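Side-chain contacts in protein of unknown function (Shewanella baltica, PDB 2Q9R), which is of unknown function, belongs to the all-helical DUF416 family and carries benzoic acid in a pocket in this crystal: residues N69-V72 with H73-R76; L50-A53 with L54-W58; F44-P47 with A48-S51; Q21-A24 with T25-Q29; P94-D97 with A98-I102. One frame throughout, in Å; residues are numbered along the deposited sequence.

How the contacts relate
All five contacts are local, each along one helix or at its start, and together sample four helices of an all-helical fold. Along the chain come contact 4 on helix 17-42, contact 3 at the start of helix 47-62, then contact 2 on it, contact 1 on helix 70-79 and contact 5 on helix 92-111. Contact 2 overlaps contact 3 through Leu50 and Ser51 and touches contacts 1, 4 and 5: Leu56 CD1 lies 3.2 Å from His73 NE2, Trp58 NE1 3.0 Å from Gln29 OE1, a probable hydrogen bond, and Ala53 CB 3.8 Å from Ile102 CG2. Helix 47-62 therefore packs against the other three helices. Contacts 1 and 4, centres about 18 Å apart, do not meet.

Contact 1 (N69-V72 with H73-R76); sequences NIDV and HLQR. With SO4 (sulfate ion), chain C.
The hydrogen bonds across this turn begin with a weak main-chain pair, His73 N to Asn69 O at 3.5 Å. Firmer ones follow at the same four-residue spacing: Leu74 N gives to Ile70 O at 2.8 Å, Gln75 N to Asp71 O and Arg76 N to Val72 O. Asn69 is the N-cap of helix 70-79. Its OD1 accepts from Val72 N at 3.1 Å, with the donor well above the amide plane (63° out of it). The same helix start binds a sulfate, probably from the crystallisation liquor: Ile70 N donates to O2 and Asp71 N to O4, the latter at 2.9 Å, while Gln110 of helix 92-111 grips both the ion and Asp71 OD1.

A ring edge makes the second kind of contact. His73 presents CD2 to Asn69 O at 3.1 Å, near the ring plane; CG stands anti to the carbonyl carbon (chi1 -70°), which turns the ring back toward the N-cap. An alanine at this position is likely to leave Asn69 O without that edge and to open a gap beside Thr52 and Leu56 of helix 47-62.

The apolar contact is between Ile70 and Leu74, which run alongside each other, CG2 to CD1 3.9 Å, and Leu74 continues onto Leu106. Farther along, in one of the two conformers of Val72, CG2 sits over one face of the Arg76 guanidinium, offset toward its rim.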
loop_
_atom_site.group_PDB
_atom_site.type_symbol
_atom_site.label_atom_id
_atom_site.label_comp_id
_atom_site.label_asym_id
_atom_site.label_seq_id
_atom_site.Cartn_x
_atom_site.Cartn_y
_atom_site.Cartn_z
ATOM N N ASN A 69 10.061 31.597 17.178
ATOM C CA ASN A 69 9.541 32.404 16.092
ATOM C C ASN A 69 8.784 31.639 15.015
ATOM O O ASN A 69 9.382 31.161 14.052
ATOM C CB ASN A 69 10.679 33.177 15.432
ATOM C CG ASN A 69 10.166 34.322 14.558
ATOM O OD1 ASN A 69 9.069 34.253 13.999
ATOM N ND2 ASN A 69 10.962 35.378 14.443
ATOM N N ILE A 70 7.463 31.572 15.148
ATOM C CA ILE A 70 6.642 30.826 14.220
ATOM C C ILE A 70 6.705 31.350 12.774
ATOM O O ILE A 70 6.839 30.578 11.828
ATOM C CB ILE A 70 5.163 30.746 14.717
ATOM C CG1 ILE A 70 5.086 29.939 16.017
ATOM C CG2 ILE A 70 4.281 30.117 13.657
ATOM C CD1 ILE A 70 3.666 29.624 16.460
ATOM N N ASP A 71 6.615 32.667 12.610
ATOM C CA ASP A 71 6.622 33.283 11.300
ATOM C C ASP A 71 7.862 32.954 10.515
ATOM O O ASP A 71 7.784 32.724 9.308
ATOM C CB ASP A 71 6.493 34.820 11.432
ATOM C CG ASP A 71 5.086 35.270 11.802
ATOM O OD1 ASP A 71 4.139 34.446 11.806
ATOM O OD2 ASP A 71 4.922 36.482 12.095
ATOM N N VAL A 72 9.014 32.891 11.173
ATOM C CA VAL A 72 10.231 32.584 10.424
ATOM C C VAL A 72 10.179 31.141 9.923
ATOM O O VAL A 72 10.537 30.882 8.788
ATOM C CB VAL A 72 11.549 32.896 11.191
ATOM C CG1 VAL A 72 11.818 31.871 12.271
ATOM C CG2 VAL A 72 12.711 32.958 10.192
ATOM N N HIS A 73 9.680 30.229 10.733
ATOM C CA HIS A 73 9.456 28.865 10.254
ATOM C C HIS A 73 8.416 28.755 9.152
ATOM O O HIS A 73 8.611 27.991 8.201
ATOM C CB HIS A 73 9.092 27.956 11.429
ATOM C CG HIS A 73 10.251 27.720 12.329
ATOM N ND1 HIS A 73 11.234 26.802 12.028
ATOM C CD2 HIS A 73 10.641 28.341 13.464
ATOM C CE1 HIS A 73 12.169 26.850 12.960
ATOM N NE2 HIS A 73 11.835 27.774 13.842
ATOM N N LEU A 74 7.311 29.497 9.280
ATOM C CA LEU A 74 6.286 29.550 8.233
ATOM C C LEU A 74 6.885 30.042 6.923
ATOM O O LEU A 74 6.595 29.516 5.856
ATOM C CB LEU A 74 5.105 30.453 8.638
ATOM C CG LEU A 74 4.167 29.918 9.717
ATOM C CD1 LEU A 74 3.115 30.992 10.091
ATOM C CD2 LEU A 74 3.495 28.605 9.267
ATOM N N GLN A 75 7.755 31.040 6.999
ATOM C CA GLN A 75 8.403 31.524 5.792
ATOM C C GLN A 75 9.356 30.505 5.192
ATOM O O GLN A 75 9.407 30.338 3.977
ATOM C CB GLN A 75 9.124 32.866 6.052
ATOM C CG GLN A 75 9.672 33.479 4.789
ATOM C CD GLN A 75 8.567 33.792 3.807
ATOM O OE1 GLN A 75 7.664 34.562 4.120
ATOM N NE2 GLN A 75 8.612 33.169 2.623
ATOM N N ARG A 76 10.139 29.836 6.028
ATOM C CA ARG A 76 11.032 28.777 5.525
ATOM C C ARG A 76 10.254 27.609 4.949
ATOM O O ARG A 76 10.638 27.042 3.921
ATOM C CB ARG A 76 11.973 28.265 6.610
ATOM C CG ARG A 76 13.057 29.259 6.985
ATOM C CD ARG A 76 14.291 28.566 7.538
ATOM N NE ARG A 76 15.250 29.556 8.037
ATOM C CZ ARG A 76 15.392 29.938 9.315
ATOM N NH1 ARG A 76 14.647 29.410 10.294
ATOM N NH2 ARG A 76 16.306 30.857 9.620
HETATM S S SO4 C . 5.389 34.428 16.314
HETATM O O1 SO4 C . 6.010 35.703 16.686
HETATM O O2 SO4 C . 5.836 33.385 17.255
HETATM O O3 SO4 C . 3.922 34.485 16.434
HETATM O O4 SO4 C . 5.828 34.175 14.930
#

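Contact 2 (L50-A53 with L54-W58); sequences LSTA and LELLW
Two turns in the middle of helix 47-62 make this contact, and regular i to i+4 bonding holds them. Leu54 N donates to Leu50 O at 2.9 Å, Glu55 N to Ser51 O, Leu56 N to Thr52 O at 3.2 Å, and Leu57 N to Ala53 O at 2.9 Å.

Three leucines repeat one arrangement. In Leu54, Leu56 and Leu57, CG is anti to the carbonyl carbon (chi1 -77° in Leu54), which lays the branch back over the preceding turn: Leu54 CG is 3.4 Å from Leu50 O, and Leu56 CG and Leu57 CG approach Thr52 O and Ala53 O in the same way. Each of these carbonyl oxygens thus has an N-H and an aliphatic branch beside it. Thr52 CG2 and Leu56 CD1 meet loosely at 4.4 Å.

Outward, Thr52 OG1 bonds to Ala48 O, and Glu55 forms a salt bridge with Arg184. Leu50 and Ala53 pack on Ile102 and Leu54 on Cys28, whereas Thr52 and Leu56 turn to His73. Buried Leu50, Ala53, Leu54 and Leu57 toward neighbouring helices, with Thr52 exposed and Glu55 partly so, are typical of an amphipathic helix in an all-alpha bundle.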
loop_
_atom_site.group_PDB
_atom_site.type_symbol
_atom_site.label_atom_id
_atom_site.label_comp_id
_atom_site.label_asym_id
_atom_site.label_seq_id
_atom_site.Cartn_x
_atom_site.Cartn_y
_atom_site.Cartn_z
ATOM N N LEU A 50 11.464 20.981 7.535
ATOM C CA LEU A 50 10.273 20.304 8.027
ATOM C C LEU A 50 10.581 19.563 9.326
ATOM O O LEU A 50 9.796 19.644 10.258
ATOM C CB LEU A 50 9.703 19.325 7.004
ATOM C CG LEU A 50 8.934 19.831 5.781
ATOM C CD1 LEU A 50 9.921 20.537 4.812
ATOM C CD2 LEU A 50 8.205 18.687 5.109
ATOM N N SER A 51 11.712 18.855 9.409
ATOM C CA SER A 51 12.009 18.126 10.640
ATOM C C SER A 51 12.280 19.068 11.818
ATOM O O SER A 51 11.928 18.734 12.942
ATOM C CB SER A 51 13.149 17.110 10.463
ATOM O OG SER A 51 14.344 17.733 10.047
ATOM N N THR A 52 12.879 20.235 11.559
ATOM C CA THR A 52 13.091 21.243 12.589
ATOM C C THR A 52 11.759 21.783 13.097
ATOM O O THR A 52 11.556 21.927 14.294
ATOM C CB THR A 52 13.918 22.458 12.100
ATOM O OG1 THR A 52 15.198 22.018 11.643
ATOM C CG2 THR A 52 14.143 23.450 13.232
ATOM N N ALA A 53 10.866 22.111 12.176
ATOM C CA ALA A 53 9.523 22.504 12.550
ATOM C C ALA A 53 8.836 21.404 13.369
ATOM O O ALA A 53 8.225 21.672 14.407
ATOM C CB ALA A 53 8.692 22.887 11.281
ATOM N N LEU A 54 8.975 20.167 12.940
ATOM C CA LEU A 54 8.341 19.061 13.677
ATOM C C LEU A 54 8.842 18.918 15.122
ATOM O O LEU A 54 8.060 18.643 16.023
ATOM C CB LEU A 54 8.445 17.757 12.902
ATOM C CG LEU A 54 7.471 17.573 11.713
ATOM C CD1 LEU A 54 8.017 16.536 10.712
ATOM C CD2 LEU A 54 6.029 17.232 12.187
ATOM N N GLU A 55 10.144 19.086 15.327
ATOM C CA GLU A 55 10.748 18.921 16.609
ATOM C C GLU A 55 10.255 20.018 17.553
ATOM O O GLU A 55 9.968 19.750 18.705
ATOM C CB GLU A 55 12.281 18.970 16.440
ATOM C CG GLU A 55 13.071 18.992 17.790
ATOM C CD GLU A 55 13.055 17.651 18.552
ATOM O OE1 GLU A 55 13.570 16.654 17.993
ATOM O OE2 GLU A 55 12.554 17.609 19.708
ATOM N N LEU A 56 10.109 21.235 17.028
ATOM C CA LEU A 56 9.509 22.333 17.768
ATOM C C LEU A 56 8.031 22.067 18.062
ATOM O O LEU A 56 7.563 22.362 19.151
ATOM C CB LEU A 56 9.726 23.659 17.007
ATOM C CG LEU A 56 11.183 24.179 16.930
ATOM C CD1 LEU A 56 11.321 25.374 15.963
ATOM C CD2 LEU A 56 11.683 24.624 18.288
ATOM N N LEU A 57 7.287 21.470 17.129
ATOM C CA LEU A 57 5.898 21.100 17.433
ATOM C C LEU A 57 5.830 20.040 18.540
ATOM O O LEU A 57 4.976 20.120 19.438
ATOM C CB LEU A 57 5.146 20.602 16.185
ATOM C CG LEU A 57 4.858 21.723 15.178
ATOM C CD1 LEU A 57 4.641 21.156 13.772
ATOM C CD2 LEU A 57 3.710 22.626 15.627
ATOM N N TRP A 58 6.713 19.054 18.490
ATOM C CA TRP A 58 6.741 18.057 19.562
ATOM C C TRP A 58 7.066 18.729 20.902
ATOM O O TRP A 58 6.388 18.478 21.904
ATOM C CB TRP A 58 7.712 16.931 19.271
ATOM C CG TRP A 58 7.207 15.985 18.231
ATOM C CD1 TRP A 58 7.718 15.804 16.990
ATOM C CD2 TRP A 58 6.085 15.098 18.336
ATOM N NE1 TRP A 58 6.989 14.850 16.306
ATOM C CE2 TRP A 58 5.987 14.398 17.113
ATOM C CE3 TRP A 58 5.164 14.813 19.338
ATOM C CZ2 TRP A 58 4.981 13.475 16.868
ATOM C CZ3 TRP A 58 4.186 13.854 19.104
ATOM C CH2 TRP A 58 4.116 13.190 17.900
#

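Contact 3 (F44-P47 with A48-S51); sequences FGDP and AVLS
Asp46 sets its carboxylate beside Ala48, with OD1 3.4 Å from the methyl CB. This is a helix N-cap: OD1 also accepts from Ala48 N at 3.2 Å, the donor standing 60° out of the carboxylate plane. The extended first torsion of Asp46, with CG anti to the backbone N (chi1 179°), swings the acid forward to the start of helix 47-62, where its negative charge would probably interact favourably with the helix dipole.

The main chain of Asp46 serves the same helix end. Its O accepts from Val49 N at 3.0 Å, and Asp46 N is bonded to Asn80 OD1. Val49 and Asp46 cross at about a right angle, CG2 lying 4.1 Å from OD2; the valine side chain also packs on Arg76 and Leu77 of helix 70-79.

Pro47, which has no N-H to offer, follows the cap and rests on Ser39 of helix 17-42. Gly45 has a positive phi, which favours glycine, and its N donates to a glycerol, probably from the crystallisation liquor. Pro47 O takes two donors, a weak bond from Leu50 N at 3.0 Å with a bent N-H angle of 121°, and a straighter one from Ser51 N at 2.9 Å.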
loop_
_atom_site.group_PDB
_atom_site.type_symbol
_atom_site.label_atom_id
_atom_site.label_comp_id
_atom_site.label_asym_id
_atom_site.label_seq_id
_atom_site.Cartn_x
_atom_site.Cartn_y
_atom_site.Cartn_z
ATOM N N PHE A 44 14.819 18.745 -4.926
ATOM C CA PHE A 44 14.138 19.950 -4.502
ATOM C C PHE A 44 14.080 20.039 -2.983
ATOM O O PHE A 44 13.762 19.067 -2.313
ATOM C CB PHE A 44 12.700 20.036 -5.052
ATOM C CG PHE A 44 11.969 21.269 -4.572
ATOM C CD1 PHE A 44 12.067 22.455 -5.275
ATOM C CD2 PHE A 44 11.271 21.259 -3.357
ATOM C CE1 PHE A 44 11.449 23.603 -4.794
ATOM C CE2 PHE A 44 10.666 22.403 -2.867
ATOM C CZ PHE A 44 10.745 23.573 -3.593
ATOM N N GLY A 45 14.384 21.219 -2.455
ATOM C CA GLY A 45 14.019 21.584 -1.091
ATOM C C GLY A 45 14.944 21.010 -0.051
ATOM O O GLY A 45 15.903 20.300 -0.355
ATOM N N ASP A 46 14.636 21.302 1.193
ATOM C CA ASP A 46 15.450 20.856 2.300
ATOM C C ASP A 46 14.578 20.247 3.412
ATOM O O ASP A 46 13.961 20.989 4.192
ATOM C CB ASP A 46 16.229 22.062 2.853
ATOM C CG ASP A 46 17.095 21.688 4.030
ATOM O OD1 ASP A 46 17.261 20.490 4.355
ATOM O OD2 ASP A 46 17.665 22.604 4.605
ATOM N N PRO A 47 14.539 18.911 3.502
ATOM C CA PRO A 47 13.708 18.224 4.516
ATOM C C PRO A 47 13.963 18.612 5.973
ATOM O O PRO A 47 13.048 18.521 6.801
ATOM C CB PRO A 47 14.014 16.738 4.265
ATOM C CG PRO A 47 14.371 16.685 2.818
ATOM C CD PRO A 47 15.207 17.940 2.618
ATOM N N ALA A 48 15.166 19.104 6.266
ATOM C CA ALA A 48 15.533 19.530 7.620
ATOM C C ALA A 48 14.690 20.717 8.099
ATOM O O ALA A 48 14.522 20.945 9.302
ATOM C CB ALA A 48 17.016 19.886 7.664
ATOM N N VAL A 49 14.172 21.499 7.157
ATOM C CA VAL A 49 13.276 22.605 7.510
ATOM C C VAL A 49 11.972 22.073 8.116
ATOM O O VAL A 49 11.454 22.636 9.110
ATOM C CB VAL A 49 13.004 23.542 6.289
ATOM C CG1 VAL A 49 11.748 24.353 6.508
ATOM C CG2 VAL A 49 14.235 24.439 6.004
ATOM N N LEU A 50 11.464 20.981 7.535
ATOM C CA LEU A 50 10.273 20.304 8.027
ATOM C C LEU A 50 10.581 19.563 9.326
ATOM O O LEU A 50 9.796 19.644 10.258
ATOM C CB LEU A 50 9.703 19.325 7.004
ATOM C CG LEU A 50 8.934 19.831 5.781
ATOM C CD1 LEU A 50 9.921 20.537 4.812
ATOM C CD2 LEU A 50 8.205 18.687 5.109
ATOM N N SER A 51 11.712 18.855 9.409
ATOM C CA SER A 51 12.009 18.126 10.640
ATOM C C SER A 51 12.280 19.068 11.818
ATOM O O SER A 51 11.928 18.734 12.942
ATOM C CB SER A 51 13.149 17.110 10.463
ATOM O OG SER A 51 14.344 17.733 10.047
#

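Contact 4 (Q21-A24 with T25-Q29); sequences QLFA and TALCQ
Thr25 OG1 donates to Gln21 O at 2.6 Å, while Thr25 N donates to the same oxygen at 2.8 Å. This is the familiar mid-helix threonine arrangement, in which a hydroxyl bonds back to the carbonyl four residues earlier, here in helix 17-42. The two donors reach Gln21 O from opposite faces of its plane, the hydroxyl 37° out of it, and the oxygen is gripped twice. OG1 comes there because it lies beside the backbone N, anti to the carbonyl carbon (chi1 -57°).

A water spans the same pair of residues, donating to Thr25 OG1 at 3.0 Å and accepting from Gln21 NE2. A valine in place of Thr25 would probably leave Gln21 O with one donor fewer and this water without its acceptor.

Alongside, the helix bonds from Ala26 N to Leu22 O, Leu27 N to Phe23 O and Cys28 N to Ala24 O hold the turn. Outward, Thr25 faces Trp58 and Leu61 of helix 47-62 and Leu105 of helix 92-111. Phe23 reaches Leu165 and Ile169 of helix 153-170, and where it does so Leu27 CD1 lies obliquely against its ring, 3.5 Å from Phe23 CE1.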
loop_
_atom_site.group_PDB
_atom_site.type_symbol
_atom_site.label_atom_id
_atom_site.label_comp_id
_atom_site.label_asym_id
_atom_site.label_seq_id
_atom_site.Cartn_x
_atom_site.Cartn_y
_atom_site.Cartn_z
ATOM N N GLN A 21 -4.001 19.174 19.021
ATOM C CA GLN A 21 -2.648 19.533 18.604
ATOM C C GLN A 21 -1.744 18.318 18.582
ATOM O O GLN A 21 -0.961 18.108 17.617
ATOM C CB GLN A 21 -2.113 20.581 19.561
ATOM C CG GLN A 21 -0.818 21.244 19.124
ATOM C CD GLN A 21 -0.418 22.391 20.059
ATOM O OE1 GLN A 21 -1.263 23.016 20.677
ATOM N NE2 GLN A 21 0.874 22.634 20.178
ATOM N N LEU A 22 -1.865 17.476 19.610
ATOM C CA LEU A 22 -1.137 16.193 19.623
ATOM C C LEU A 22 -1.502 15.297 18.431
ATOM O O LEU A 22 -0.607 14.761 17.718
ATOM C CB LEU A 22 -1.379 15.450 20.958
ATOM C CG LEU A 22 -0.806 14.031 21.145
ATOM C CD1 LEU A 22 0.711 13.994 20.852
ATOM C CD2 LEU A 22 -1.088 13.507 22.579
ATOM N N PHE A 23 -2.809 15.087 18.245
ATOM C CA PHE A 23 -3.335 14.307 17.118
ATOM C C PHE A 23 -2.736 14.764 15.774
ATOM O O PHE A 23 -2.241 13.953 14.964
ATOM C CB PHE A 23 -4.892 14.411 17.115
ATOM C CG PHE A 23 -5.565 13.662 15.969
ATOM C CD1 PHE A 23 -5.733 14.261 14.736
ATOM C CD2 PHE A 23 -6.027 12.344 16.149
ATOM C CE1 PHE A 23 -6.369 13.592 13.695
ATOM C CE2 PHE A 23 -6.627 11.651 15.103
ATOM C CZ PHE A 23 -6.777 12.261 13.862
ATOM N N ALA A 24 -2.832 16.069 15.528
ATOM C CA ALA A 24 -2.368 16.687 14.272
ATOM C C ALA A 24 -0.834 16.653 14.133
ATOM O O ALA A 24 -0.286 16.392 13.046
ATOM C CB ALA A 24 -2.904 18.164 14.197
ATOM N N THR A 25 -0.123 16.852 15.231
ATOM C CA THR A 25 1.343 16.744 15.215
ATOM C C THR A 25 1.770 15.346 14.798
ATOM O O THR A 25 2.618 15.216 13.931
ATOM C CB THR A 25 1.935 17.105 16.558
ATOM O OG1 THR A 25 1.491 18.441 16.850
ATOM C CG2 THR A 25 3.501 17.087 16.563
ATOM N N ALA A 26 1.167 14.331 15.424
ATOM C CA ALA A 26 1.452 12.925 15.097
ATOM C C ALA A 26 1.191 12.626 13.591
ATOM O O ALA A 26 1.988 11.951 12.915
ATOM C CB ALA A 26 0.600 12.000 16.005
ATOM N N LEU A 27 0.048 13.068 13.075
ATOM C CA LEU A 27 -0.222 12.956 11.645
ATOM C C LEU A 27 0.808 13.694 10.770
ATOM O O LEU A 27 1.157 13.229 9.716
ATOM C CB LEU A 27 -1.655 13.426 11.297
ATOM C CG LEU A 27 -2.816 12.545 11.762
ATOM C CD1 LEU A 27 -4.115 13.018 11.126
ATOM C CD2 LEU A 27 -2.556 10.989 11.520
ATOM N N CYS A 28 1.299 14.839 11.185
ATOM C CA CYS A 28 2.232 15.581 10.344
ATOM C C CYS A 28 3.563 14.887 10.314
ATOM O O CYS A 28 4.212 14.879 9.301
ATOM C CB CYS A 28 2.433 17.001 10.834
ATOM S SG CYS A 28 1.061 18.088 10.498
ATOM N N GLN A 29 3.969 14.331 11.457
ATOM C CA GLN A 29 5.197 13.597 11.543
ATOM C C GLN A 29 5.158 12.414 10.574
ATOM O O GLN A 29 6.118 12.149 9.922
ATOM C CB GLN A 29 5.461 13.098 12.960
ATOM C CG GLN A 29 6.704 12.253 13.088
ATOM C CD GLN A 29 7.958 13.058 12.942
ATOM O OE1 GLN A 29 8.085 14.049 13.595
ATOM N NE2 GLN A 29 8.874 12.659 12.070
HETATM O O HOH W 1 2.362 20.740 18.523
#

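Contact 5 (P94-D97 with A98-I102); sequences PAMD and AVVAI
Val100 and Met96, a selenomethionine in this crystal, meet through both main chain and side chain. Val100 N donates to Met96 O at 2.8 Å, and Val100 CG2 comes to 3.1 Å from that same oxygen, so the acceptor has an N-H and a methyl against it. The two side chains run alongside each other, Met96 CG 4.0 Å from Val100 CG2. Met96 CG points away from its own backbone N (chi1 -176°), and this carries the start of the chain along the valine.

The other acceptors of the turn are satisfied in the same i to i+4 pattern. Ala98 N gives to Pro94 O at 3.0 Å, Val99 N to Ala95 O at 3.2 Å, and Ala101 N to Asp97 O at 2.9 Å. The next bond, Ile102 N to Ala98 O at 3.4 Å, is weak. Val99 CG1, set between its own backbone N and carbonyl carbon (chi1 54°), lies back over the preceding turn and touches both Ala95 O and Met96 O, the latter at 3.4 Å. Asp97 sends its carboxylate elsewhere: OD2 is hydrogen-bonded to Thr127 OG1. Two later carbonyls also receive hydroxyls, Val99 O from Ser103 and Val100 O from Thr104.

Pro94 touches the bound benzoic acid and lines its pocket together with Asn34 and Ile195. Within the all-helical fold, helix 92-111 here packs against helix 17-42, where Ala101 meets Cys28 and Met31, and against helix 47-62, where Val99 and Ile102 meet Leu50, with Leu77 of helix 70-79 touching the same two side chains.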
loop_
_atom_site.group_PDB
_atom_site.type_symbol
_atom_site.label_atom_id
_atom_site.label_comp_id
_atom_site.label_asym_id
_atom_site.label_seq_id
_atom_site.Cartn_x
_atom_site.Cartn_y
_atom_site.Cartn_z
ATOM N N PRO A 94 2.102 14.615 -2.753
ATOM C CA PRO A 94 2.273 14.338 -1.322
ATOM C C PRO A 94 3.327 15.192 -0.590
ATOM O O PRO A 94 3.153 15.487 0.606
ATOM C CB PRO A 94 2.620 12.830 -1.267
ATOM C CG PRO A 94 2.823 12.375 -2.668
ATOM C CD PRO A 94 2.323 13.438 -3.606
ATOM N N ALA A 95 4.408 15.566 -1.274
ATOM C CA ALA A 95 5.432 16.443 -0.687
ATOM C C ALA A 95 4.828 17.789 -0.306
ATOM O O ALA A 95 5.019 18.254 0.815
ATOM C CB ALA A 95 6.620 16.632 -1.642
HETATM N N MSE A 96 4.102 18.402 -1.245
HETATM C CA MSE A 96 3.399 19.639 -0.985
HETATM C C MSE A 96 2.454 19.547 0.213
HETATM O O MSE A 96 2.397 20.466 1.038
HETATM C CB MSE A 96 2.621 20.059 -2.235
HETATM C CG MSE A 96 1.942 21.380 -2.112
HETATM SE SE MSE A 96 0.941 21.785 -3.684
HETATM C CE MSE A 96 1.609 20.311 -5.011
ATOM N N ASP A 97 1.713 18.439 0.276
ATOM C CA ASP A 97 0.717 18.205 1.311
ATOM C C ASP A 97 1.397 18.108 2.681
ATOM O O ASP A 97 0.889 18.624 3.648
ATOM C CB ASP A 97 -0.046 16.888 1.058
ATOM C CG ASP A 97 -1.005 16.918 -0.145
ATOM O OD1 ASP A 97 -1.259 17.972 -0.767
ATOM O OD2 ASP A 97 -1.578 15.836 -0.429
ATOM N N ALA A 98 2.561 17.462 2.717
ATOM C CA ALA A 98 3.361 17.296 3.939
ATOM C C ALA A 98 3.803 18.628 4.504
ATOM O O ALA A 98 3.619 18.890 5.687
ATOM C CB ALA A 98 4.584 16.443 3.692
ATOM N N VAL A 99 4.388 19.465 3.655
ATOM C CA VAL A 99 4.871 20.788 4.136
ATOM C C VAL A 99 3.663 21.689 4.433
ATOM O O VAL A 99 3.633 22.397 5.478
ATOM C CB VAL A 99 5.993 21.400 3.178
ATOM C CG1 VAL A 99 5.529 21.481 1.743
ATOM C CG2 VAL A 99 6.486 22.768 3.675
ATOM N N VAL A 100 2.611 21.599 3.613
ATOM C CA VAL A 100 1.437 22.462 3.826
ATOM C C VAL A 100 0.685 22.104 5.138
ATOM O O VAL A 100 0.179 22.992 5.860
ATOM C CB VAL A 100 0.479 22.465 2.594
ATOM C CG1 VAL A 100 -0.885 23.016 2.957
ATOM C CG2 VAL A 100 1.103 23.237 1.386
ATOM N N ALA A 101 0.636 20.828 5.466
ATOM C CA ALA A 101 0.114 20.378 6.787
ATOM C C ALA A 101 0.852 20.993 7.976
ATOM O O ALA A 101 0.252 21.438 8.934
ATOM C CB ALA A 101 0.176 18.848 6.878
ATOM N N ILE A 102 2.176 20.966 7.916
ATOM C CA ILE A 102 2.984 21.508 8.982
ATOM C C ILE A 102 2.743 23.003 9.060
ATOM O O ILE A 102 2.538 23.541 10.167
ATOM C CB ILE A 102 4.489 21.173 8.795
ATOM C CG1 ILE A 102 4.676 19.651 8.888
ATOM C CG2 ILE A 102 5.305 21.889 9.854
ATOM C CD1 ILE A 102 6.006 19.111 8.312
#